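PDB 6IX1: 2S Albumin protein from Dolichos, which is a seed albumin folded as a four-bladed hemopexin-type propeller, probably serving as a storage protein. Local coordinates for residues E20-V25 with F57-I62; S79-I84 with A103-V108. All blocks are in the same frame, centred on the assembly; numbering follows the deposited sequence.

Contact 1: residues E20-V25 with F57-I62; sequences ECNKYV and FAEPGI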
ATOM      1  N   GLU A  20      -1.943  -8.892   5.996  0.50  8.72           N
ATOM      2  CA  GLU A  20      -1.064 -10.068   6.062  0.50  9.51           C
ATOM      3  C   GLU A  20      -1.963 -11.264   5.781  0.50  9.40           C
ATOM      4  O   GLU A  20      -2.758 -11.666   6.634  0.50  9.89           O
ATOM      5  CB  GLU A  20      -0.368 -10.137   7.405  0.50 10.25           C
ATOM      6  CG  GLU A  20       0.214  -8.803   7.803  0.50  9.44           C
ATOM      7  CD  GLU A  20      -0.091  -8.397   9.243  0.50  9.36           C
ATOM      8  OE1 GLU A  20       0.781  -8.466   9.769  0.50  8.76           O
ATOM      9  OE2 GLU A  20      -1.271  -8.104   9.740  0.50 12.04           O
ATOM     10  N   CYS A  21      -1.865 -11.770   4.564  1.00  9.34           N
ATOM     11  CA  CYS A  21      -2.710 -12.860   4.100  1.00 10.60           C
ATOM     12  C   CYS A  21      -4.155 -12.382   4.231  1.00  8.63           C
ATOM     13  O   CYS A  21      -4.531 -11.342   3.713  1.00 10.95           O
ATOM     14  CB  CYS A  21      -2.397 -14.195   4.766  1.00 12.65           C
ATOM     15  SG  CYS A  21      -0.683 -14.599   4.475  0.50 24.96           S
ATOM     16  N   ASN A  22      -4.955 -13.198   4.879  1.00  8.62           N
ATOM     17  CA  ASN A  22      -6.400 -12.932   5.101  1.00  8.32           C
ATOM     18  C   ASN A  22      -6.687 -12.124   6.355  1.00  7.59           C
ATOM     19  O   ASN A  22      -7.905 -12.008   6.696  1.00  8.86           O
ATOM     20  CB  ASN A  22      -7.208 -14.236   5.115  1.00  9.66           C
ATOM     21  CG  ASN A  22      -6.793 -15.165   6.248  1.00  9.80           C
ATOM     22  OD1 ASN A  22      -5.720 -15.015   6.821  1.00 13.22           O
ATOM     23  ND2 ASN A  22      -7.573 -16.196   6.500  1.00 10.91           N
ATOM     24  N   LYS A  23      -5.683 -11.522   6.946  1.00  7.82           N
ATOM     25  CA  LYS A  23      -5.862 -10.807   8.217  1.00  7.07           C
ATOM     26  C   LYS A  23      -5.272  -9.425   8.150  1.00  6.62           C
ATOM     27  O   LYS A  23      -4.616  -9.043   7.154  1.00  8.70           O
ATOM     28  CB  LYS A  23      -5.197 -11.589   9.340  1.00  9.18           C
ATOM     29  CG  LYS A  23      -5.837 -12.969   9.543  1.00 12.44           C
ATOM     30  CD  LYS A  23      -5.214 -13.857  10.580  1.00 12.00           C
ATOM     31  CE  LYS A  23      -5.707 -15.300  10.496  1.00 16.74           C
ATOM     32  NZ  LYS A  23      -5.080 -15.994   9.340  1.00 14.65           N
ATOM     33  N   TYR A  24      -5.541  -8.603   9.137  1.00  7.63           N
ATOM     34  CA  TYR A  24      -4.963  -7.243   9.159  1.00  8.03           C
ATOM     35  C   TYR A  24      -4.813  -6.753  10.594  1.00  7.49           C
ATOM     36  O   TYR A  24      -5.382  -7.359  11.532  1.00  8.11           O
ATOM     37  CB  TYR A  24      -5.851  -6.274   8.367  1.00  7.79           C
ATOM     38  CG  TYR A  24      -7.086  -5.816   9.088  1.00  7.14           C
ATOM     39  CD1 TYR A  24      -8.165  -6.613   9.256  1.00  7.68           C
ATOM     40  CD2 TYR A  24      -7.124  -4.553   9.671  1.00  7.07           C
ATOM     41  CE1 TYR A  24      -9.239  -6.214  10.061  1.00  9.43           C
ATOM     42  CE2 TYR A  24      -8.215  -4.120  10.408  1.00  9.64           C
ATOM     43  CZ  TYR A  24      -9.310  -4.947  10.558  1.00  9.32           C
ATOM     44  OH  TYR A  24     -10.371  -4.558  11.304  1.00 10.55           O
ATOM     45  N   VAL A  25      -4.045  -5.685  10.767  1.00  6.84           N
ATOM     46  CA  VAL A  25      -3.946  -4.863  11.984  1.00  8.33           C
ATOM     47  C   VAL A  25      -4.110  -3.425  11.594  1.00  7.98           C
ATOM     48  O   VAL A  25      -3.882  -3.016  10.432  1.00  8.39           O
ATOM     49  CB  VAL A  25      -2.676  -5.062  12.814  1.00  9.37           C
ATOM     50  CG1 VAL A  25      -2.662  -6.437  13.464  1.00 10.62           C
ATOM     51  CG2 VAL A  25      -1.456  -4.747  12.033  1.00  9.14           C
ATOM     52  N   PHE A  57     -11.010 -10.387  -1.557  1.00 12.32           N
ATOM     53  CA  PHE A  57     -10.319  -9.453  -0.641  1.00 11.82           C
ATOM     54  C   PHE A  57     -10.292  -9.984   0.784  1.00 10.44           C
ATOM     55  O   PHE A  57      -9.367  -9.644   1.537  1.00 11.00           O
ATOM     56  CB  PHE A  57     -10.925  -8.055  -0.722  1.00 10.93           C
ATOM     57  CG  PHE A  57     -11.094  -7.638  -2.154  1.00 10.14           C
ATOM     58  CD1 PHE A  57     -10.004  -7.265  -2.889  1.00  9.59           C
ATOM     59  CD2 PHE A  57     -12.344  -7.670  -2.741  1.00 13.34           C
ATOM     60  CE1 PHE A  57     -10.137  -6.961  -4.222  1.00 11.20           C
ATOM     61  CE2 PHE A  57     -12.456  -7.422  -4.087  1.00 13.29           C
ATOM     62  CZ  PHE A  57     -11.361  -7.046  -4.845  1.00 11.51           C
ATOM     63  N   ALA A  58     -11.270 -10.805   1.146  1.00 13.85           N
ATOM     64  CA  ALA A  58     -11.270 -11.451   2.460  1.00 13.50           C
ATOM     65  C   ALA A  58     -10.450 -12.745   2.406  1.00 13.69           C
ATOM     66  O   ALA A  58      -9.656 -13.058   3.314  1.00 15.93           O
ATOM     67  CB  ALA A  58     -12.681 -11.759   2.901  1.00 15.94           C
ATOM     68  N   GLU A  59     -10.668 -13.554   1.358  1.00 14.35           N
ATOM     69  CA  GLU A  59     -10.003 -14.859   1.211  1.00 13.84           C
ATOM     70  C   GLU A  59      -9.650 -15.000  -0.261  1.00 13.72           C
ATOM     71  O   GLU A  59     -10.569 -15.132  -1.046  1.00 15.98           O
ATOM     72  CB  GLU A  59     -10.871 -16.028   1.711  1.00 14.55           C
ATOM     73  CG  GLU A  59     -11.241 -15.980   3.181  1.00 16.85           C
ATOM     74  CD  GLU A  59     -10.293 -16.382   4.335  1.00 16.39           C
ATOM     75  OE1 GLU A  59      -9.360 -17.288   4.213  1.00 22.58           O
ATOM     76  OE2 GLU A  59     -10.574 -15.950   5.465  1.00 16.22           O
ATOM     77  N   PRO A  60      -8.378 -14.961  -0.651  1.00 15.81           N
ATOM     78  CA  PRO A  60      -7.234 -15.128   0.236  1.00 13.98           C
ATOM     79  C   PRO A  60      -6.675 -13.863   0.909  1.00 11.43           C
ATOM     80  O   PRO A  60      -5.885 -13.942   1.825  1.00 14.59           O
ATOM     81  CB  PRO A  60      -6.175 -15.647  -0.726  1.00 16.12           C
ATOM     82  CG  PRO A  60      -6.498 -14.970  -2.048  1.00 16.75           C
ATOM     83  CD  PRO A  60      -8.008 -15.077  -2.084  1.00 14.97           C
ATOM     84  N   GLY A  61      -7.215 -12.709   0.525  1.00 10.46           N
ATOM     85  CA  GLY A  61      -6.918 -11.458   1.227  1.00 10.16           C
ATOM     86  C   GLY A  61      -6.470 -10.382   0.247  1.00  8.43           C
ATOM     87  O   GLY A  61      -6.462 -10.583  -0.937  1.00 13.75           O
ATOM     88  N   ILE A  62      -6.073  -9.260   0.791  1.00  8.83           N
ATOM     89  CA  ILE A  62      -5.698  -8.043   0.058  1.00  8.70           C
ATOM     90  C   ILE A  62      -4.183  -8.053  -0.178  1.00  7.98           C
ATOM     91  O   ILE A  62      -3.414  -8.149   0.762  1.00  9.88           O
ATOM     92  CB  ILE A  62      -6.164  -6.810   0.838  1.00  8.74           C
ATOM     93  CG1 ILE A  62      -7.676  -6.749   0.904  1.00  9.51           C
ATOM     94  CG2 ILE A  62      -5.558  -5.538   0.281  1.00  9.55           C
ATOM     95  CD1 ILE A  62      -8.239  -5.711   1.857  1.00 10.24           C
TER
HETATM   96  O   HOH W   1      -2.637 -10.412   1.898  1.00 14.55           O
HETATM   97  O   HOH W   2     -10.652 -12.545   5.935  1.00 12.42           O
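The amide nitrogen N22 ND2 is gripped by both carboxylate oxygens of E59, lying 3.1 Å from OE1 and 3.2 Å from OE2. The bond to OE2 is the straighter, at 159°. Both oxygens are met on their syn sides, about 35° out of the carboxylate plane, and the amide and carboxylate planes stand perpendicular. A bend at chi2 brings the exposed E59 chain back to N22, and the other end of the amide, OD1, accepts from K23 NZ at 2.8 Å. Asparagine suits this place by offering a donor and an acceptor at once, and the lysine probably polarises the amide, which would favour its donation to the acid.

N22 sits at the third position of a type II' turn from E20 to K23, closed by paired backbone bonds between these two residues. C21 takes the positive-phi second position, and its N is held by N5 OD1. The facing loop has two special backbone features. A cis peptide precedes P60, and G61 adopts a conformation in which a beta carbon would collide with C21 O. Lacking one, G61 can instead point its CA-H at that oxygen (3.4 Å, 165° at the hydrogen). Two waters complete the join. One donates to C21 O (2.8 Å) and to I62 O (2.6 Å); the other lies 2.9 Å from both N22 O and A58 O. Carbonyl groups of the two segments are thus bridged by water, although the segments share no direct backbone hydrogen bond.

A tight two-residue hairpin joins strands 15-20 and 23-28 of one antiparallel sheet, and its turn lies against the loop leading into the first strand of the next, a blade-to-blade junction of the hemopexin-type beta-propeller.

Contact 2: residues S79-I84 with A103-V108; sequences SQCAYI and AEMFPV
F106 meets C81 SG obliquely, the sulfur standing 4.5 Å from ring atom CE2. One face of the ring carries M105 CG from the preceding residue, 3.6 Å above the plane and offset toward the rim, while Y74 approaches with its own ring inclined to that of F106. The closest packing is between C81 SG and M105 CB, tight at 3.3 Å. A small, polarisable sulfur fits where the strand comes this near the helix, and C81 directs its side chain toward the 103-108 segment.

The methionine chain reaches further. With CG anti to the backbone N (chi1 -171°) and bends at chi2 and chi3, it curls until CE lies 3.9 Å from A82 CA and 3.8 Å from C81 O. An unbranched, flexible thioether can follow the strand in this way, so one residue packs on both a side chain and the backbone.

Strand 80-85 runs between strand 72-77 and strand 98-101, and helix 102-105 follows directly from the latter. F106 is the first residue beyond that helix; its ring reaches F76 within the sheet and I141 of strand 137-142 in the next one, and K146, in the loop after that strand, gives its NZ to M105 O.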
ATOM      1  N   SER A  79      -6.072 -10.386  -9.804  1.00 10.02           N
ATOM      2  CA  SER A  79      -6.560  -9.470 -10.861  1.00 11.22           C
ATOM      3  C   SER A  79      -7.785  -8.669 -10.446  1.00  9.45           C
ATOM      4  O   SER A  79      -8.236  -7.920 -11.265  1.00 10.24           O
ATOM      5  CB  SER A  79      -6.811 -10.163 -12.186  1.00 13.13           C
ATOM      6  OG  SER A  79      -7.875 -11.111 -12.111  1.00 22.71           O
ATOM      7  N   GLN A  80      -8.327  -8.940  -9.255  1.00  9.87           N
ATOM      8  CA  GLN A  80      -9.557  -8.279  -8.822  1.00  9.92           C
ATOM      9  C   GLN A  80      -9.219  -7.013  -8.043  1.00  9.31           C
ATOM     10  O   GLN A  80      -8.179  -6.946  -7.342  1.00 10.46           O
ATOM     11  CB  GLN A  80     -10.396  -9.176  -7.944  1.00 12.81           C
ATOM     12  CG  GLN A  80     -10.952 -10.358  -8.723  1.00 16.96           C
ATOM     13  CD  GLN A  80     -11.900 -11.192  -7.900  1.00 23.09           C
ATOM     14  OE1 GLN A  80     -11.615 -12.350  -7.620  1.00 29.42           O
ATOM     15  NE2 GLN A  80     -13.041 -10.614  -7.556  1.00 28.61           N
ATOM     16  N   CYS A  81     -10.145  -6.067  -8.095  1.00  9.51           N
ATOM     17  CA  CYS A  81     -10.009  -4.849  -7.310  1.00  9.85           C
ATOM     18  C   CYS A  81     -11.367  -4.280  -6.951  1.00  8.64           C
ATOM     19  O   CYS A  81     -12.371  -4.587  -7.605  1.00 10.06           O
ATOM     20  CB  CYS A  81      -9.019  -3.920  -7.959  1.00 14.51           C
ATOM     21  SG  CYS A  81      -9.704  -3.082  -9.347  1.00 17.00           S
ATOM     22  N   ALA A  82     -11.339  -3.449  -5.935  1.00  9.21           N
ATOM     23  CA  ALA A  82     -12.547  -2.780  -5.450  1.00  8.71           C
ATOM     24  C   ALA A  82     -12.194  -1.415  -4.890  1.00  8.89           C
ATOM     25  O   ALA A  82     -11.129  -1.261  -4.333  1.00  9.41           O
ATOM     26  CB  ALA A  82     -13.259  -3.626  -4.420  1.00  9.82           C
ATOM     27  N   TYR A  83     -13.134  -0.495  -4.993  1.00  9.16           N
ATOM     28  CA  TYR A  83     -13.074   0.809  -4.300  1.00  9.97           C
ATOM     29  C   TYR A  83     -13.950   0.695  -3.066  1.00  8.72           C
ATOM     30  O   TYR A  83     -15.078   0.350  -3.255  1.00  9.67           O
ATOM     31  CB  TYR A  83     -13.512   1.971  -5.187  1.00 10.16           C
ATOM     32  CG  TYR A  83     -13.084   3.322  -4.763  1.00 10.02           C
ATOM     33  CD1 TYR A  83     -11.825   3.563  -4.278  1.00 10.79           C
ATOM     34  CD2 TYR A  83     -13.887   4.401  -4.955  1.00 12.33           C
ATOM     35  CE1 TYR A  83     -11.419   4.841  -3.942  1.00  9.18           C
ATOM     36  CE2 TYR A  83     -13.515   5.674  -4.580  1.00 13.95           C
ATOM     37  CZ  TYR A  83     -12.221   5.925  -4.180  1.00 10.25           C
ATOM     38  OH  TYR A  83     -11.819   7.192  -3.867  1.00 12.55           O
ATOM     39  N   ILE A  84     -13.418   1.028  -1.916  1.00  9.35           N
ATOM     40  CA  ILE A  84     -14.152   0.867  -0.640  1.00  9.10           C
ATOM     41  C   ILE A  84     -14.130   2.221   0.074  1.00  8.90           C
ATOM     42  O   ILE A  84     -13.220   3.064  -0.022  1.00  9.58           O
ATOM     43  CB  ILE A  84     -13.598  -0.300   0.196  1.00 11.14           C
ATOM     44  CG1 ILE A  84     -12.242   0.020   0.825  1.00  9.67           C
ATOM     45  CG2 ILE A  84     -13.541  -1.513  -0.660  1.00 10.31           C
ATOM     46  CD1 ILE A  84     -11.761  -0.993   1.824  1.00 13.18           C
ATOM     47  N   ALA A 103      -8.272  -4.221 -15.063  1.00  8.79           N
ATOM     48  CA  ALA A 103      -8.416  -3.606 -16.405  1.00  9.49           C
ATOM     49  C   ALA A 103      -9.785  -2.997 -16.568  1.00  8.57           C
ATOM     50  O   ALA A 103      -9.884  -2.006 -17.344  1.00 11.60           O
ATOM     51  CB  ALA A 103      -8.168  -4.643 -17.445  1.00 11.07           C
ATOM     52  N   GLU A 104     -10.814  -3.531 -15.952  1.00  9.09           N
ATOM     53  CA  GLU A 104     -12.128  -2.908 -16.007  1.00  8.72           C
ATOM     54  C   GLU A 104     -12.211  -1.689 -15.073  1.00  8.85           C
ATOM     55  O   GLU A 104     -12.830  -0.675 -15.443  1.00 10.25           O
ATOM     56  CB  GLU A 104     -13.189  -3.917 -15.690  1.00 10.02           C
ATOM     57  CG  GLU A 104     -13.439  -4.930 -16.786  1.00 10.71           C
ATOM     58  CD  GLU A 104     -14.341  -5.996 -16.233  1.00 16.84           C
ATOM     59  OE1 GLU A 104     -15.557  -5.921 -16.457  1.00 19.03           O
ATOM     60  OE2 GLU A 104     -13.795  -6.954 -15.580  1.00 19.73           O
ATOM     61  N   MET A 105     -11.559  -1.720 -13.915  1.00  9.26           N
ATOM     62  CA  MET A 105     -11.567  -0.590 -12.976  1.00  9.57           C
ATOM     63  C   MET A 105     -10.807   0.596 -13.585  1.00  7.92           C
ATOM     64  O   MET A 105     -11.199   1.725 -13.413  1.00  8.88           O
ATOM     65  CB  MET A 105     -10.990  -0.997 -11.629  1.00  8.19           C
ATOM     66  CG  MET A 105     -11.178   0.030 -10.600  1.00  9.12           C
ATOM     67  SD  MET A 105     -12.870   0.301 -10.072  1.00 10.89           S
ATOM     68  CE  MET A 105     -13.000  -1.048  -8.888  1.00 12.82           C
ATOM     69  N   PHE A 106      -9.663   0.276 -14.198  1.00  8.07           N
ATOM     70  CA  PHE A 106      -8.740   1.285 -14.737  1.00  9.77           C
ATOM     71  C   PHE A 106      -8.411   0.874 -16.151  1.00  8.78           C
ATOM     72  O   PHE A 106      -7.364   0.247 -16.401  1.00  8.38           O
ATOM     73  CB  PHE A 106      -7.465   1.380 -13.916  1.00  8.52           C
ATOM     74  CG  PHE A 106      -7.651   1.641 -12.451  1.00  9.08           C
ATOM     75  CD1 PHE A 106      -7.940   2.911 -11.984  1.00 10.30           C
ATOM     76  CD2 PHE A 106      -7.567   0.603 -11.545  1.00 10.01           C
ATOM     77  CE1 PHE A 106      -8.181   3.110 -10.620  1.00 10.30           C
ATOM     78  CE2 PHE A 106      -7.740   0.835 -10.166  1.00 10.58           C
ATOM     79  CZ  PHE A 106      -8.004   2.082  -9.708  1.00  9.98           C
ATOM     80  N   PRO A 107      -9.299   1.194 -17.119  1.00  9.51           N
ATOM     81  CA  PRO A 107      -9.037   0.802 -18.515  1.00 10.37           C
ATOM     82  C   PRO A 107      -7.659   1.173 -19.090  1.00 10.48           C
ATOM     83  O   PRO A 107      -7.161   0.419 -19.962  1.00 12.01           O
ATOM     84  CB  PRO A 107     -10.182   1.491 -19.264  1.00 12.20           C
ATOM     85  CG  PRO A 107     -11.336   1.416 -18.278  1.00 12.72           C
ATOM     86  CD  PRO A 107     -10.658   1.692 -16.945  1.00 11.44           C
ATOM     87  N   VAL A 108      -7.030   2.247 -18.600  1.00  9.88           N
ATOM     88  CA  VAL A 108      -5.693   2.621 -19.113  1.00 11.27           C
ATOM     89  C   VAL A 108      -4.673   1.546 -18.782  1.00 10.06           C
ATOM     90  O   VAL A 108      -3.590   1.515 -19.399  1.00  9.82           O
ATOM     91  CB  VAL A 108      -5.181   3.945 -18.545  1.00 12.83           C
ATOM     92  CG1 VAL A 108      -5.976   5.106 -19.095  1.00 19.32           C
ATOM     93  CG2 VAL A 108      -5.021   3.950 -17.041  1.00 13.20           C
TER

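Contact 1 closes before contact 2 opens along the chain, and their centres lie about 18 Å apart. F57 joins them: it lies in the loop that carries E59 and G61, its side chain leaves the backbone away from the 20-25 segment, and its ring packs on strand 80-85, with F57 CZ 3.5 Å from C81 C and F57 CE1 3.7 Å from Q80 O. Contact 1 thus fastens the first propeller sheet to the entry of the second, largely by polar groups and waters, whereas contact 2 is an apolar seam between strand 80-85 of that second sheet and helix 102-105, which follows strand 98-101, on the side facing the third.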